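Local coordinates for phosphatidylethanolamine-binding protein (Plasmodium vivax, PDB 2GZQ) that probably binds phosphatidylethanolamine or similar ligands carrying a phosphate group, at residues E21-H26 with L137-F142; F82-D87 with Q176-V181; S141-L146 with N180-N185. All coordinates share one frame; numbering follows the deposited sequence. Where two conformers were deposited one is given.

Contact 1 of 3, residues E21-H26 with L137-F142; sequences EKIIPH and LHRISF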
ATOM      1  N   GLU A  21      -0.139  17.019  -3.008  1.00  2.77           N
ATOM      2  CA  GLU A  21      -0.865  16.351  -1.920  1.00  3.46           C
ATOM      3  C   GLU A  21       0.014  16.000  -0.726  1.00  3.69           C
ATOM      4  O   GLU A  21      -0.470  15.440   0.268  1.00  5.49           O
ATOM      5  CB  GLU A  21      -1.565  15.095  -2.442  1.00  4.34           C
ATOM      6  CG  GLU A  21      -2.509  15.407  -3.579  1.00  6.96           C
ATOM      7  CD  GLU A  21      -3.667  16.299  -3.179  1.00  8.04           C
ATOM      8  OE1 GLU A  21      -4.124  16.247  -2.011  1.00  8.13           O
ATOM      9  OE2 GLU A  21      -4.134  17.098  -4.023  1.00  9.93           O
ATOM     10  N   LYS A  22       1.293  16.349  -0.826  1.00  3.44           N
ATOM     11  CA  LYS A  22       2.316  16.070   0.183  1.00  4.86           C
ATOM     12  C   LYS A  22       2.561  14.582   0.428  1.00  4.06           C
ATOM     13  O   LYS A  22       3.181  14.206   1.421  1.00  4.99           O
ATOM     14  CB  LYS A  22       2.040  16.821   1.468  1.00  5.52           C
ATOM     15  CG  LYS A  22       2.115  18.327   1.218  1.00  7.56           C
ATOM     16  CD  LYS A  22       2.216  19.178   2.459  1.00 10.10           C
ATOM     17  CE  LYS A  22       2.280  20.632   2.051  1.00 13.94           C
ATOM     18  NZ  LYS A  22       1.281  20.956   0.988  1.00 44.35           N
ATOM     19  N   ILE A  23       2.142  13.758  -0.509  1.00  3.67           N
ATOM     20  CA  ILE A  23       2.576  12.394  -0.502  0.50  8.16           C
ATOM     21  C   ILE A  23       4.100  12.288  -0.655  1.00  4.21           C
ATOM     22  O   ILE A  23       4.725  11.441  -0.029  1.00  3.30           O
ATOM     23  CB  ILE A  23       1.733  11.631  -1.496  0.50  2.78           C
ATOM     24  CG1 ILE A  23       0.300  11.616  -0.962  0.50  3.91           C
ATOM     25  CG2 ILE A  23       2.265  10.259  -1.737  0.50  2.82           C
ATOM     26  CD1 ILE A  23      -0.714  11.261  -1.978  0.50  4.18           C
ATOM     27  N   ILE A  24       4.690  13.193  -1.414  1.00  3.27           N
ATOM     28  CA  ILE A  24       6.086  13.544  -1.222  1.00  3.72           C
ATOM     29  C   ILE A  24       6.037  14.857  -0.440  1.00  4.77           C
ATOM     30  O   ILE A  24       5.443  15.833  -0.935  1.00  4.26           O
ATOM     31  CB  ILE A  24       6.778  13.814  -2.603  1.00  4.76           C
ATOM     32  CG1 ILE A  24       6.762  12.541  -3.438  1.00  4.59           C
ATOM     33  CG2 ILE A  24       8.160  14.380  -2.423  1.00  5.10           C
ATOM     34  CD1 ILE A  24       7.101  12.774  -4.908  1.00  7.12           C
ATOM     35  N   PRO A  25       6.644  14.937   0.754  1.00  4.34           N
ATOM     36  CA  PRO A  25       7.553  13.959   1.375  1.00  3.78           C
ATOM     37  C   PRO A  25       6.981  13.041   2.459  1.00  3.80           C
ATOM     38  O   PRO A  25       7.749  12.338   3.082  1.00  5.84           O
ATOM     39  CB  PRO A  25       8.565  14.877   2.038  1.00  4.32           C
ATOM     40  CG  PRO A  25       7.738  16.023   2.523  1.00  5.29           C
ATOM     41  CD  PRO A  25       6.648  16.216   1.506  1.00  3.66           C
ATOM     42  N   HIS A  26       5.673  13.046   2.710  1.00  3.21           N
ATOM     43  CA  HIS A  26       5.114  12.350   3.886  1.00  3.54           C
ATOM     44  C   HIS A  26       5.163  10.843   3.750  1.00  3.27           C
ATOM     45  O   HIS A  26       5.323  10.142   4.761  1.00  5.26           O
ATOM     46  CB  HIS A  26       3.685  12.755   4.161  1.00  3.03           C
ATOM     47  CG  HIS A  26       3.550  14.160   4.597  1.00  4.54           C
ATOM     48  ND1 HIS A  26       2.323  14.770   4.720  1.00  4.50           N
ATOM     49  CD2 HIS A  26       4.475  15.084   4.942  1.00  5.44           C
ATOM     50  CE1 HIS A  26       2.490  16.015   5.117  1.00  3.82           C
ATOM     51  NE2 HIS A  26       3.792  16.224   5.266  1.00  4.87           N
ATOM     52  N   LEU A 137      -8.906  13.906   6.947  1.00  5.51           N
ATOM     53  CA  LEU A 137      -8.864  13.028   5.799  1.00  5.01           C
ATOM     54  C   LEU A 137      -7.564  12.231   5.843  1.00  6.70           C
ATOM     55  O   LEU A 137      -6.464  12.786   6.010  1.00  8.50           O
ATOM     56  CB  LEU A 137      -8.937  13.845   4.518  1.00  6.71           C
ATOM     57  CG  LEU A 137     -10.287  14.478   4.248  1.00  8.00           C
ATOM     58  CD1 LEU A 137     -10.122  15.659   3.291  1.00  9.00           C
ATOM     59  CD2 LEU A 137     -11.224  13.447   3.662  1.00  8.13           C
ATOM     60  N   HIS A 138      -7.674  10.939   5.684  1.00  5.19           N
ATOM     61  CA  HIS A 138      -6.541  10.023   5.674  1.00  4.18           C
ATOM     62  C   HIS A 138      -6.210   9.634   4.255  1.00  4.32           C
ATOM     63  O   HIS A 138      -7.102   9.190   3.516  1.00  4.89           O
ATOM     64  CB  HIS A 138      -6.880   8.775   6.465  1.00  5.27           C
ATOM     65  CG  HIS A 138      -7.148   9.003   7.917  1.00  3.52           C
ATOM     66  ND1 HIS A 138      -6.536   8.262   8.901  1.00  5.27           N
ATOM     67  CD2 HIS A 138      -7.996   9.846   8.553  1.00  5.71           C
ATOM     68  CE1 HIS A 138      -6.974   8.655  10.085  1.00  5.45           C
ATOM     69  NE2 HIS A 138      -7.849   9.629   9.902  1.00  6.62           N
ATOM     70  N   ARG A 139      -4.952   9.780   3.877  1.00  4.94           N
ATOM     71  CA  ARG A 139      -4.484   9.409   2.542  1.00  4.31           C
ATOM     72  C   ARG A 139      -4.135   7.926   2.516  1.00  4.14           C
ATOM     73  O   ARG A 139      -2.968   7.556   2.596  1.00  4.63           O
ATOM     74  CB  ARG A 139      -3.281  10.290   2.181  1.00  5.01           C
ATOM     75  CG  ARG A 139      -3.658  11.778   2.103  1.00  4.65           C
ATOM     76  CD  ARG A 139      -2.451  12.688   2.103  1.00  5.85           C
ATOM     77  NE  ARG A 139      -1.791  12.654   3.401  1.00  4.77           N
ATOM     78  CZ  ARG A 139      -0.639  13.252   3.671  1.00  6.96           C
ATOM     79  NH1 ARG A 139       0.011  13.958   2.740  1.00  7.30           N
ATOM     80  NH2 ARG A 139      -0.128  13.145   4.877  1.00  6.75           N
ATOM     81  N   ILE A 140      -5.153   7.091   2.398  1.00  4.75           N
ATOM     82  CA  ILE A 140      -4.982   5.646   2.371  1.00  4.43           C
ATOM     83  C   ILE A 140      -4.282   5.294   1.050  1.00  4.69           C
ATOM     84  O   ILE A 140      -4.782   5.603  -0.028  1.00  5.96           O
ATOM     85  CB  ILE A 140      -6.338   4.957   2.522  1.00  5.37           C
ATOM     86  CG1 ILE A 140      -7.033   5.351   3.830  1.00  5.88           C
ATOM     87  CG2 ILE A 140      -6.177   3.451   2.385  1.00  6.08           C
ATOM     88  CD1 ILE A 140      -6.289   5.072   5.057  1.00  7.10           C
ATOM     89  N   SER A 141      -3.098   4.709   1.161  1.00  4.58           N
ATOM     90  CA  SER A 141      -2.166   4.615   0.067  1.00  5.17           C
ATOM     91  C   SER A 141      -1.762   3.184  -0.224  1.00  5.28           C
ATOM     92  O   SER A 141      -1.643   2.341   0.677  1.00  5.85           O
ATOM     93  CB  SER A 141      -0.921   5.414   0.410  1.00  5.70           C
ATOM     94  OG  SER A 141      -1.182   6.806   0.588  1.00  6.24           O
ATOM     95  N   PHE A 142      -1.508   2.930  -1.505  1.00  4.60           N
ATOM     96  CA  PHE A 142      -1.094   1.630  -2.003  1.00  4.34           C
ATOM     97  C   PHE A 142       0.230   1.808  -2.720  1.00  4.31           C
ATOM     98  O   PHE A 142       0.305   2.546  -3.687  1.00  4.80           O
ATOM     99  CB  PHE A 142      -2.139   1.081  -2.973  1.00  4.67           C
ATOM    100  CG  PHE A 142      -3.476   0.775  -2.347  1.00  5.19           C
ATOM    101  CD1 PHE A 142      -4.362   1.781  -2.077  1.00  6.03           C
ATOM    102  CD2 PHE A 142      -3.837  -0.520  -2.052  1.00  5.91           C
ATOM    103  CE1 PHE A 142      -5.609   1.501  -1.539  1.00  8.41           C
ATOM    104  CE2 PHE A 142      -5.090  -0.805  -1.500  1.00  7.28           C
ATOM    105  CZ  PHE A 142      -5.938   0.217  -1.236  1.00  7.88           C
TER
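The main-chain oxygen of Glu-21 receives a hydrogen bond from Arg-139, the first of the bonds by which one arginine of strand 138-148 holds the turn between two short N-terminal helices. That turn is a Schellman motif: Lys-22, with its positive phi of 62°, ends helix 15-20 and sits at the N-cap of helix 23-26. His-138 and Arg-139 belong to the family's GxHR signature, consistent with a place near the ligand pocket. Arg-139 NH1 approaches Glu-21 O in the carbonyl plane at 2.9 Å. A carbonyl left over at a helix end suits a guanidinium, which can serve several acceptors. Lys-22 takes part through CB, 3.7 Å from Arg-139 NH1 and over one face of the His-26 ring. Buried Ile-23 packs beside the arginine's aliphatic part and on Phe-192 and Trp-194 of the neighbouring strand 188-198. His-26 closes the grip. Its ring stands nearly perpendicular to the guanidinium, the planes 87° apart, and the bend of the arginine at chi3 (-69°) brings both terminal nitrogens to a single atom. A salt bridge from NH2 to Asp-87 probably fixes the guanidinium's rotation. His-26 ND1 accepts from Arg-139 NH2 at 2.9 Å and from Arg-139 NH1 at 3.2 Å.

Contact 2 of 3, residues F82-D87 with Q176-V181; sequences FMIDPD and QSAYNV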
ATOM      1  N   PHE A  82       1.893  -2.914  -0.547  1.00  4.23           N
ATOM      2  CA  PHE A  82       1.590  -2.503   0.804  1.00  5.83           C
ATOM      3  C   PHE A  82       0.418  -1.521   0.740  1.00  7.26           C
ATOM      4  O   PHE A  82       0.435  -0.609  -0.110  1.00  9.99           O
ATOM      5  CB  PHE A  82       2.775  -1.754   1.447  1.00  7.34           C
ATOM      6  CG  PHE A  82       4.039  -2.558   1.615  1.00  6.11           C
ATOM      7  CD1 PHE A  82       4.033  -3.876   2.005  1.00  8.12           C
ATOM      8  CD2 PHE A  82       5.280  -1.974   1.400  1.00 10.41           C
ATOM      9  CE1 PHE A  82       5.221  -4.563   2.174  1.00  4.54           C
ATOM     10  CE2 PHE A  82       6.429  -2.656   1.590  1.00 11.05           C
ATOM     11  CZ  PHE A  82       6.420  -3.945   1.951  1.00  7.02           C
HETATM   12  N   MSE A  83      -0.546  -1.643   1.641  1.00  6.43           N
HETATM   13  CA  MSE A  83      -1.495  -0.603   1.857  0.50  9.57           C
HETATM   14  C   MSE A  83      -1.282  -0.009   3.243  1.00  5.34           C
HETATM   15  O   MSE A  83      -1.172  -0.750   4.233  1.00  5.18           O
HETATM   16  CB  MSE A  83      -2.847  -1.231   1.748  0.50  8.04           C
HETATM   17  CG  MSE A  83      -3.952  -0.308   1.975  0.50  5.12           C
HETATM   18 SE   MSE A  83      -5.430  -1.426   2.295  0.30  6.35          SE
HETATM   19  CE  MSE A  83      -6.733  -0.072   2.765  0.50  7.72           C
ATOM     20  N   ILE A  84      -1.189   1.319   3.296  1.00  3.95           N
ATOM     21  CA  ILE A  84      -0.840   2.042   4.508  1.00  3.91           C
ATOM     22  C   ILE A  84      -1.762   3.222   4.754  1.00  5.16           C
ATOM     23  O   ILE A  84      -2.364   3.772   3.837  1.00  5.79           O
ATOM     24  CB  ILE A  84       0.612   2.536   4.526  1.00  5.56           C
ATOM     25  CG1 ILE A  84       0.860   3.475   3.364  1.00  4.81           C
ATOM     26  CG2 ILE A  84       1.578   1.379   4.511  1.00  5.72           C
ATOM     27  CD1 ILE A  84       2.046   4.359   3.549  1.00  6.93           C
ATOM     28  N   ASP A  85      -1.805   3.650   6.006  1.00  4.92           N
ATOM     29  CA  ASP A  85      -2.332   4.954   6.391  1.00  5.27           C
ATOM     30  C   ASP A  85      -1.202   5.786   6.988  1.00  4.81           C
ATOM     31  O   ASP A  85      -0.775   5.512   8.112  1.00  5.18           O
ATOM     32  CB  ASP A  85      -3.468   4.781   7.394  1.00  5.22           C
ATOM     33  CG  ASP A  85      -4.143   6.095   7.750  1.00  5.11           C
ATOM     34  OD1 ASP A  85      -5.059   6.080   8.610  1.00  6.70           O
ATOM     35  OD2 ASP A  85      -3.757   7.122   7.154  1.00  7.04           O
ATOM     36  N   PRO A  86      -0.703   6.779   6.255  1.00  4.49           N
ATOM     37  CA  PRO A  86       0.311   7.662   6.790  1.00  5.33           C
ATOM     38  C   PRO A  86      -0.250   8.686   7.772  1.00  4.46           C
ATOM     39  O   PRO A  86       0.503   9.414   8.403  1.00  6.01           O
ATOM     40  CB  PRO A  86       0.867   8.358   5.537  1.00  5.13           C
ATOM     41  CG  PRO A  86      -0.347   8.410   4.614  1.00  6.26           C
ATOM     42  CD  PRO A  86      -1.128   7.167   4.896  1.00  6.52           C
ATOM     43  N   ASP A  87      -1.559   8.738   7.905  1.00  4.21           N
ATOM     44  CA  ASP A  87      -2.251   9.750   8.685  1.00  5.34           C
ATOM     45  C   ASP A  87      -2.939   9.146   9.898  1.00  5.54           C
ATOM     46  O   ASP A  87      -4.064   9.491  10.260  1.00  8.25           O
ATOM     47  CB  ASP A  87      -3.232  10.441   7.766  1.00  4.61           C
ATOM     48  CG  ASP A  87      -2.528  11.155   6.615  1.00  4.49           C
ATOM     49  OD1 ASP A  87      -1.456  11.740   6.863  1.00  5.09           O
ATOM     50  OD2 ASP A  87      -3.043  11.141   5.470  1.00  4.98           O
ATOM     51  N   GLN A 176       8.953   1.795  11.050  1.00  2.00           N
ATOM     52  CA  GLN A 176       8.584   3.197  10.877  1.00  2.15           C
ATOM     53  C   GLN A 176       7.731   3.416   9.627  1.00  2.00           C
ATOM     54  O   GLN A 176       6.589   3.831   9.754  1.00  3.78           O
ATOM     55  CB  GLN A 176       9.795   4.113  10.940  1.00  3.35           C
ATOM     56  CG  GLN A 176      10.690   3.808  12.126  1.00  3.93           C
ATOM     57  CD  GLN A 176       9.933   3.697  13.438  1.00  4.92           C
ATOM     58  OE1 GLN A 176       9.181   4.594  13.797  1.00 10.41           O
ATOM     59  NE2 GLN A 176      10.166   2.605  14.178  1.00  6.82           N
ATOM     60  N   SER A 177       8.260   3.137   8.438  1.00  2.79           N
ATOM     61  CA  SER A 177       7.567   3.476   7.208  1.00  2.59           C
ATOM     62  C   SER A 177       7.697   2.408   6.148  1.00  3.24           C
ATOM     63  O   SER A 177       8.684   1.652   6.134  1.00  3.04           O
ATOM     64  CB  SER A 177       8.087   4.787   6.640  1.00  2.78           C
ATOM     65  OG  SER A 177       9.404   4.666   6.170  1.00  3.27           O
ATOM     66  N   ALA A 178       6.720   2.379   5.250  1.00  2.27           N
ATOM     67  CA  ALA A 178       6.798   1.522   4.081  1.00  2.00           C
ATOM     68  C   ALA A 178       8.053   1.831   3.270  1.00  2.00           C
ATOM     69  O   ALA A 178       8.752   0.932   2.845  1.00  2.04           O
ATOM     70  CB  ALA A 178       5.583   1.698   3.238  1.00  2.88           C
ATOM     71  N   TYR A 179       8.333   3.111   3.052  1.00  2.00           N
ATOM     72  CA  TYR A 179       9.486   3.490   2.258  1.00  2.00           C
ATOM     73  C   TYR A 179      10.761   2.915   2.896  1.00  2.10           C
ATOM     74  O   TYR A 179      11.650   2.408   2.211  1.00  2.54           O
ATOM     75  CB  TYR A 179       9.562   5.020   2.162  1.00  2.61           C
ATOM     76  CG  TYR A 179      10.748   5.466   1.330  1.00  2.00           C
ATOM     77  CD1 TYR A 179      11.959   5.800   1.919  1.00  3.86           C
ATOM     78  CD2 TYR A 179      10.676   5.486  -0.061  1.00  3.99           C
ATOM     79  CE1 TYR A 179      13.045   6.156   1.160  1.00  5.52           C
ATOM     80  CE2 TYR A 179      11.761   5.862  -0.822  1.00  5.22           C
ATOM     81  CZ  TYR A 179      12.938   6.181  -0.204  1.00  4.23           C
ATOM     82  OH  TYR A 179      14.039   6.579  -0.924  1.00  9.06           O
ATOM     83  N   ASN A 180      10.856   3.008   4.224  1.00  2.00           N
ATOM     84  CA  ASN A 180      12.042   2.473   4.893  1.00  2.14           C
ATOM     85  C   ASN A 180      12.211   0.968   4.621  1.00  2.00           C
ATOM     86  O   ASN A 180      13.305   0.498   4.309  1.00  2.00           O
ATOM     87  CB  ASN A 180      12.008   2.776   6.382  1.00  2.00           C
ATOM     88  CG  ASN A 180      13.309   2.442   7.067  1.00  2.57           C
ATOM     89  OD1 ASN A 180      14.382   2.745   6.551  1.00  2.77           O
ATOM     90  ND2 ASN A 180      13.240   1.852   8.258  1.00  2.77           N
ATOM     91  N   VAL A 181      11.127   0.224   4.758  1.00  2.22           N
ATOM     92  CA  VAL A 181      11.162  -1.201   4.467  1.00  2.42           C
ATOM     93  C   VAL A 181      11.577  -1.511   3.039  1.00  2.00           C
ATOM     94  O   VAL A 181      12.413  -2.365   2.800  1.00  2.00           O
ATOM     95  CB  VAL A 181       9.828  -1.861   4.804  1.00  3.08           C
ATOM     96  CG1 VAL A 181       9.791  -3.298   4.319  1.00  4.55           C
ATOM     97  CG2 VAL A 181       9.589  -1.808   6.315  1.00  5.84           C
TER
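Strand 77-85 and the start of helix 178-184 come closest at Phe-82 and Ala-178, whose CA atoms lie 7.4 Å apart, and no hydrogen bond joins the two segments. Ala-178 is the hub: its small CB reaches Phe-82 CD2 at 4.1 Å and Ile-84 CG2 at 4.2 Å, and a methyl here lets the helix settle close to the sheet. One turn later Val-181 places CG1 4.2 Å from Phe-82 CZ, a branch directed there because it lies anti to the backbone N (chi1 172°). The phenyl ring thus spans both helix positions, with Ala-178 and Val-181 touching it obliquely at separate carbons; Phe-172 meets it edge-to-face. Phe-82 and Ile-84, two apart on the strand, point to the same side, and their bulk suits this buried layer. Ser-177 suits the N-cap, since its OG accepts from Asn-180 N at 2.9 Å, while Asp-98 takes the amide of Ala-178. At the strand's far end Asp-85 OD2 accepts from Asp-87 N, forming an Asx turn that leads the chain off the sheet. Phe-82, Ile-84, Ala-178 and Val-181 make plain helix-on-sheet packing, but the strand runs on into the Asp-Pro-Asp signature of this family, consistent with its anion-binding pocket.

Contact 3 of 3, residues S141-L146 with N180-N185; sequences SFILSL and NVIQMN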
ATOM      1  N   SER A 141      -3.098   4.709   1.161  1.00  4.58           N
ATOM      2  CA  SER A 141      -2.166   4.615   0.067  1.00  5.17           C
ATOM      3  C   SER A 141      -1.762   3.184  -0.224  1.00  5.28           C
ATOM      4  O   SER A 141      -1.643   2.341   0.677  1.00  5.85           O
ATOM      5  CB  SER A 141      -0.921   5.414   0.410  1.00  5.70           C
ATOM      6  OG  SER A 141      -1.182   6.806   0.588  1.00  6.24           O
ATOM      7  N   PHE A 142      -1.508   2.930  -1.505  1.00  4.60           N
ATOM      8  CA  PHE A 142      -1.094   1.630  -2.003  1.00  4.34           C
ATOM      9  C   PHE A 142       0.230   1.808  -2.720  1.00  4.31           C
ATOM     10  O   PHE A 142       0.305   2.546  -3.687  1.00  4.80           O
ATOM     11  CB  PHE A 142      -2.139   1.081  -2.973  1.00  4.67           C
ATOM     12  CG  PHE A 142      -3.476   0.775  -2.347  1.00  5.19           C
ATOM     13  CD1 PHE A 142      -4.362   1.781  -2.077  1.00  6.03           C
ATOM     14  CD2 PHE A 142      -3.837  -0.520  -2.052  1.00  5.91           C
ATOM     15  CE1 PHE A 142      -5.609   1.501  -1.539  1.00  8.41           C
ATOM     16  CE2 PHE A 142      -5.090  -0.805  -1.500  1.00  7.28           C
ATOM     17  CZ  PHE A 142      -5.938   0.217  -1.236  1.00  7.88           C
ATOM     18  N   ILE A 143       1.274   1.118  -2.268  1.00  4.52           N
ATOM     19  CA  ILE A 143       2.606   1.235  -2.832  1.00  3.68           C
ATOM     20  C   ILE A 143       3.005  -0.117  -3.435  1.00  5.18           C
ATOM     21  O   ILE A 143       2.976  -1.151  -2.755  1.00  5.22           O
ATOM     22  CB  ILE A 143       3.635   1.605  -1.756  1.00  5.09           C
ATOM     23  CG1 ILE A 143       3.250   2.894  -1.019  1.00  5.97           C
ATOM     24  CG2 ILE A 143       5.021   1.718  -2.376  1.00  5.18           C
ATOM     25  CD1 ILE A 143       3.962   3.104   0.285  1.00  8.68           C
ATOM     26  N   LEU A 144       3.366  -0.086  -4.700  1.00  4.25           N
ATOM     27  CA  LEU A 144       3.741  -1.258  -5.459  1.00  4.61           C
ATOM     28  C   LEU A 144       5.218  -1.235  -5.771  1.00  4.53           C
ATOM     29  O   LEU A 144       5.716  -0.218  -6.298  1.00  5.18           O
ATOM     30  CB  LEU A 144       2.966  -1.281  -6.787  1.00  5.43           C
ATOM     31  CG  LEU A 144       3.032  -2.560  -7.588  1.00  5.56           C
ATOM     32  CD1 LEU A 144       2.255  -3.674  -6.900  1.00  6.73           C
ATOM     33  CD2 LEU A 144       2.539  -2.320  -9.037  1.00  6.13           C
ATOM     34  N   SER A 145       5.928  -2.313  -5.412  1.00  4.12           N
ATOM     35  CA  SER A 145       7.372  -2.389  -5.588  1.00  4.54           C
ATOM     36  C   SER A 145       7.738  -3.729  -6.210  1.00  3.78           C
ATOM     37  O   SER A 145       6.957  -4.671  -6.204  1.00  4.70           O
ATOM     38  CB  SER A 145       8.091  -2.236  -4.236  1.00  4.73           C
ATOM     39  OG  SER A 145       7.744  -1.039  -3.602  1.00  5.31           O
ATOM     40  N   LEU A 146       8.945  -3.816  -6.738  1.00  4.33           N
ATOM     41  CA  LEU A 146       9.533  -5.055  -7.234  1.00  4.19           C
ATOM     42  C   LEU A 146      10.461  -5.662  -6.196  1.00  4.20           C
ATOM     43  O   LEU A 146      11.284  -4.969  -5.587  1.00  5.72           O
ATOM     44  CB  LEU A 146      10.389  -4.776  -8.477  1.00  5.43           C
ATOM     45  CG  LEU A 146       9.571  -4.418  -9.727  1.00  8.69           C
ATOM     46  CD1 LEU A 146      10.589  -4.114 -10.825  1.00  8.52           C
ATOM     47  CD2 LEU A 146       8.612  -5.501 -10.142  1.00 11.51           C
ATOM     48  N   ASN A 180      10.856   3.008   4.224  1.00  2.00           N
ATOM     49  CA  ASN A 180      12.042   2.473   4.893  1.00  2.14           C
ATOM     50  C   ASN A 180      12.211   0.968   4.621  1.00  2.00           C
ATOM     51  O   ASN A 180      13.305   0.498   4.309  1.00  2.00           O
ATOM     52  CB  ASN A 180      12.008   2.776   6.382  1.00  2.00           C
ATOM     53  CG  ASN A 180      13.309   2.442   7.067  1.00  2.57           C
ATOM     54  OD1 ASN A 180      14.382   2.745   6.551  1.00  2.77           O
ATOM     55  ND2 ASN A 180      13.240   1.852   8.258  1.00  2.77           N
ATOM     56  N   VAL A 181      11.127   0.224   4.758  1.00  2.22           N
ATOM     57  CA  VAL A 181      11.162  -1.201   4.467  1.00  2.42           C
ATOM     58  C   VAL A 181      11.577  -1.511   3.039  1.00  2.00           C
ATOM     59  O   VAL A 181      12.413  -2.365   2.800  1.00  2.00           O
ATOM     60  CB  VAL A 181       9.828  -1.861   4.804  1.00  3.08           C
ATOM     61  CG1 VAL A 181       9.791  -3.298   4.319  1.00  4.55           C
ATOM     62  CG2 VAL A 181       9.589  -1.808   6.315  1.00  5.84           C
ATOM     63  N   ILE A 182      11.049  -0.747   2.096  1.00  2.00           N
ATOM     64  CA  ILE A 182      11.377  -0.934   0.711  1.00  2.00           C
ATOM     65  C   ILE A 182      12.858  -0.698   0.460  1.00  2.61           C
ATOM     66  O   ILE A 182      13.556  -1.513  -0.149  1.00  2.55           O
ATOM     67  CB  ILE A 182      10.478  -0.022  -0.135  1.00  2.58           C
ATOM     68  CG1 ILE A 182       9.040  -0.538  -0.092  1.00  2.33           C
ATOM     69  CG2 ILE A 182      11.009   0.142  -1.589  1.00  4.36           C
ATOM     70  CD1 ILE A 182       8.008   0.483  -0.531  1.00  3.13           C
ATOM     71  N   GLN A 183      13.377   0.409   0.964  1.00  2.75           N
ATOM     72  CA  GLN A 183      14.739   0.769   0.622  1.00  2.42           C
ATOM     73  C   GLN A 183      15.712  -0.145   1.361  1.00  3.09           C
ATOM     74  O   GLN A 183      16.740  -0.540   0.796  1.00  3.16           O
ATOM     75  CB  GLN A 183      15.034   2.267   0.792  1.00  4.56           C
ATOM     76  CG  GLN A 183      14.972   2.746   2.171  1.00  8.18           C
ATOM     77  CD  GLN A 183      16.254   2.555   2.886  1.00  5.11           C
ATOM     78  OE1 GLN A 183      17.315   2.534   2.281  1.00  8.17           O
ATOM     79  NE2 GLN A 183      16.167   2.393   4.191  1.00  7.12           N
HETATM   80  N   MSE A 184      15.415  -0.540   2.600  1.00  2.02           N
HETATM   81  CA  MSE A 184      16.344  -1.381   3.337  0.50  4.74           C
HETATM   82  C   MSE A 184      16.404  -2.808   2.782  1.00  3.68           C
HETATM   83  O   MSE A 184      17.355  -3.543   3.059  1.00  4.59           O
HETATM   84  CB  MSE A 184      16.031  -1.349   4.842  0.50  2.59           C
HETATM   85  CG  MSE A 184      14.835  -2.171   5.313  0.50  2.00           C
HETATM   86 SE   MSE A 184      14.141  -1.454   7.074  0.40  7.25          SE
HETATM   87  CE  MSE A 184      13.525  -3.134   7.745  0.50  2.00           C
ATOM     88  N   ASN A 185      15.389  -3.203   1.999  1.00  2.00           N
ATOM     89  CA  ASN A 185      15.363  -4.490   1.301  1.00  2.00           C
ATOM     90  C   ASN A 185      15.807  -4.393  -0.157  1.00  2.00           C
ATOM     91  O   ASN A 185      15.707  -5.341  -0.914  1.00  3.30           O
ATOM     92  CB  ASN A 185      13.951  -5.075   1.362  1.00  2.00           C
ATOM     93  CG  ASN A 185      13.677  -5.751   2.660  1.00  2.00           C
ATOM     94  OD1 ASN A 185      14.112  -6.886   2.877  1.00  2.05           O
ATOM     95  ND2 ASN A 185      13.035  -5.042   3.580  1.00  2.00           N
TER
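Ile-182 meets Ile-143 and Ser-145 in a buried contact between helix 178-184 and strand 138-148, carried from the helix side by this one residue. Asn-180 opens the segment with a local bond: its OD1 accepts from Gln-183 NE2 at 3.0 Å, with the donor tilted 29° from the carbonyl plane, while its ND2 reaches back to Cys-175 O. These amides suit the outer side of the helix, where both residues keep some exposure. Val-181 offers its carbonyl oxygen to two donors of Asn-185. Ile-182 then extends its longer branch toward the strand. CG1 lies beside the backbone N and anti to the carbonyl carbon (chi1 -70°), and the extended chi2 (163°) carries CD1 out as the leading atom. That methyl meets two strand residues, 3.7 Å from Ile-143 CG2 and 3.4 Å from Ser-145 OG. The isoleucines cross at a slant, methyl against methyl, whereas the small serine lets the helix side chain come close to the strand and touches it through its hydroxyl oxygen. Asn-185, the first residue beyond the helix, bonds back to its last turn: ND2 donates to Val-181 O at 2.9 Å and Asn-185 N to the same oxygen at 3.2 Å, the two arriving from opposite faces of the carbonyl plane. Its OD1 is met by Thr-156 N. Strand 138-148 runs between strands 77-85 and 188-198, and Ile-143 and Ser-145 also touch Phe-192 and Ile-189 of the latter. Helix 178-184 lies against strands 138-148 and 77-85, with Phe-172 of helix 171-174 touching Val-181.

Overall arrangement
From the N terminus, residues 21-26 reach forward to strand 138-148 in contact 1, closing a loop of 110 residues. Within that loop strand 77-85 begins contact 2, which closes 88 residues and ends on 176-181, so contacts 1 and 2 cross along the chain. Contact 3 starts where contact 1 ends, sharing Ser-141 and Phe-142, and closes 33 residues; its strand segment lies inside the loop of contact 2, and both end on helix 178-184, sharing Asn-180 and Val-181. Strands 77-85 and 138-148 are sheet neighbours, paired through Ile-84 with Ser-141 and Phe-82 with Ile-143. His-138 with Asp-85 adds a polar link between contacts 1 and 2. Together they tie the N-terminal helices and helix 178-184 to one mixed sheet.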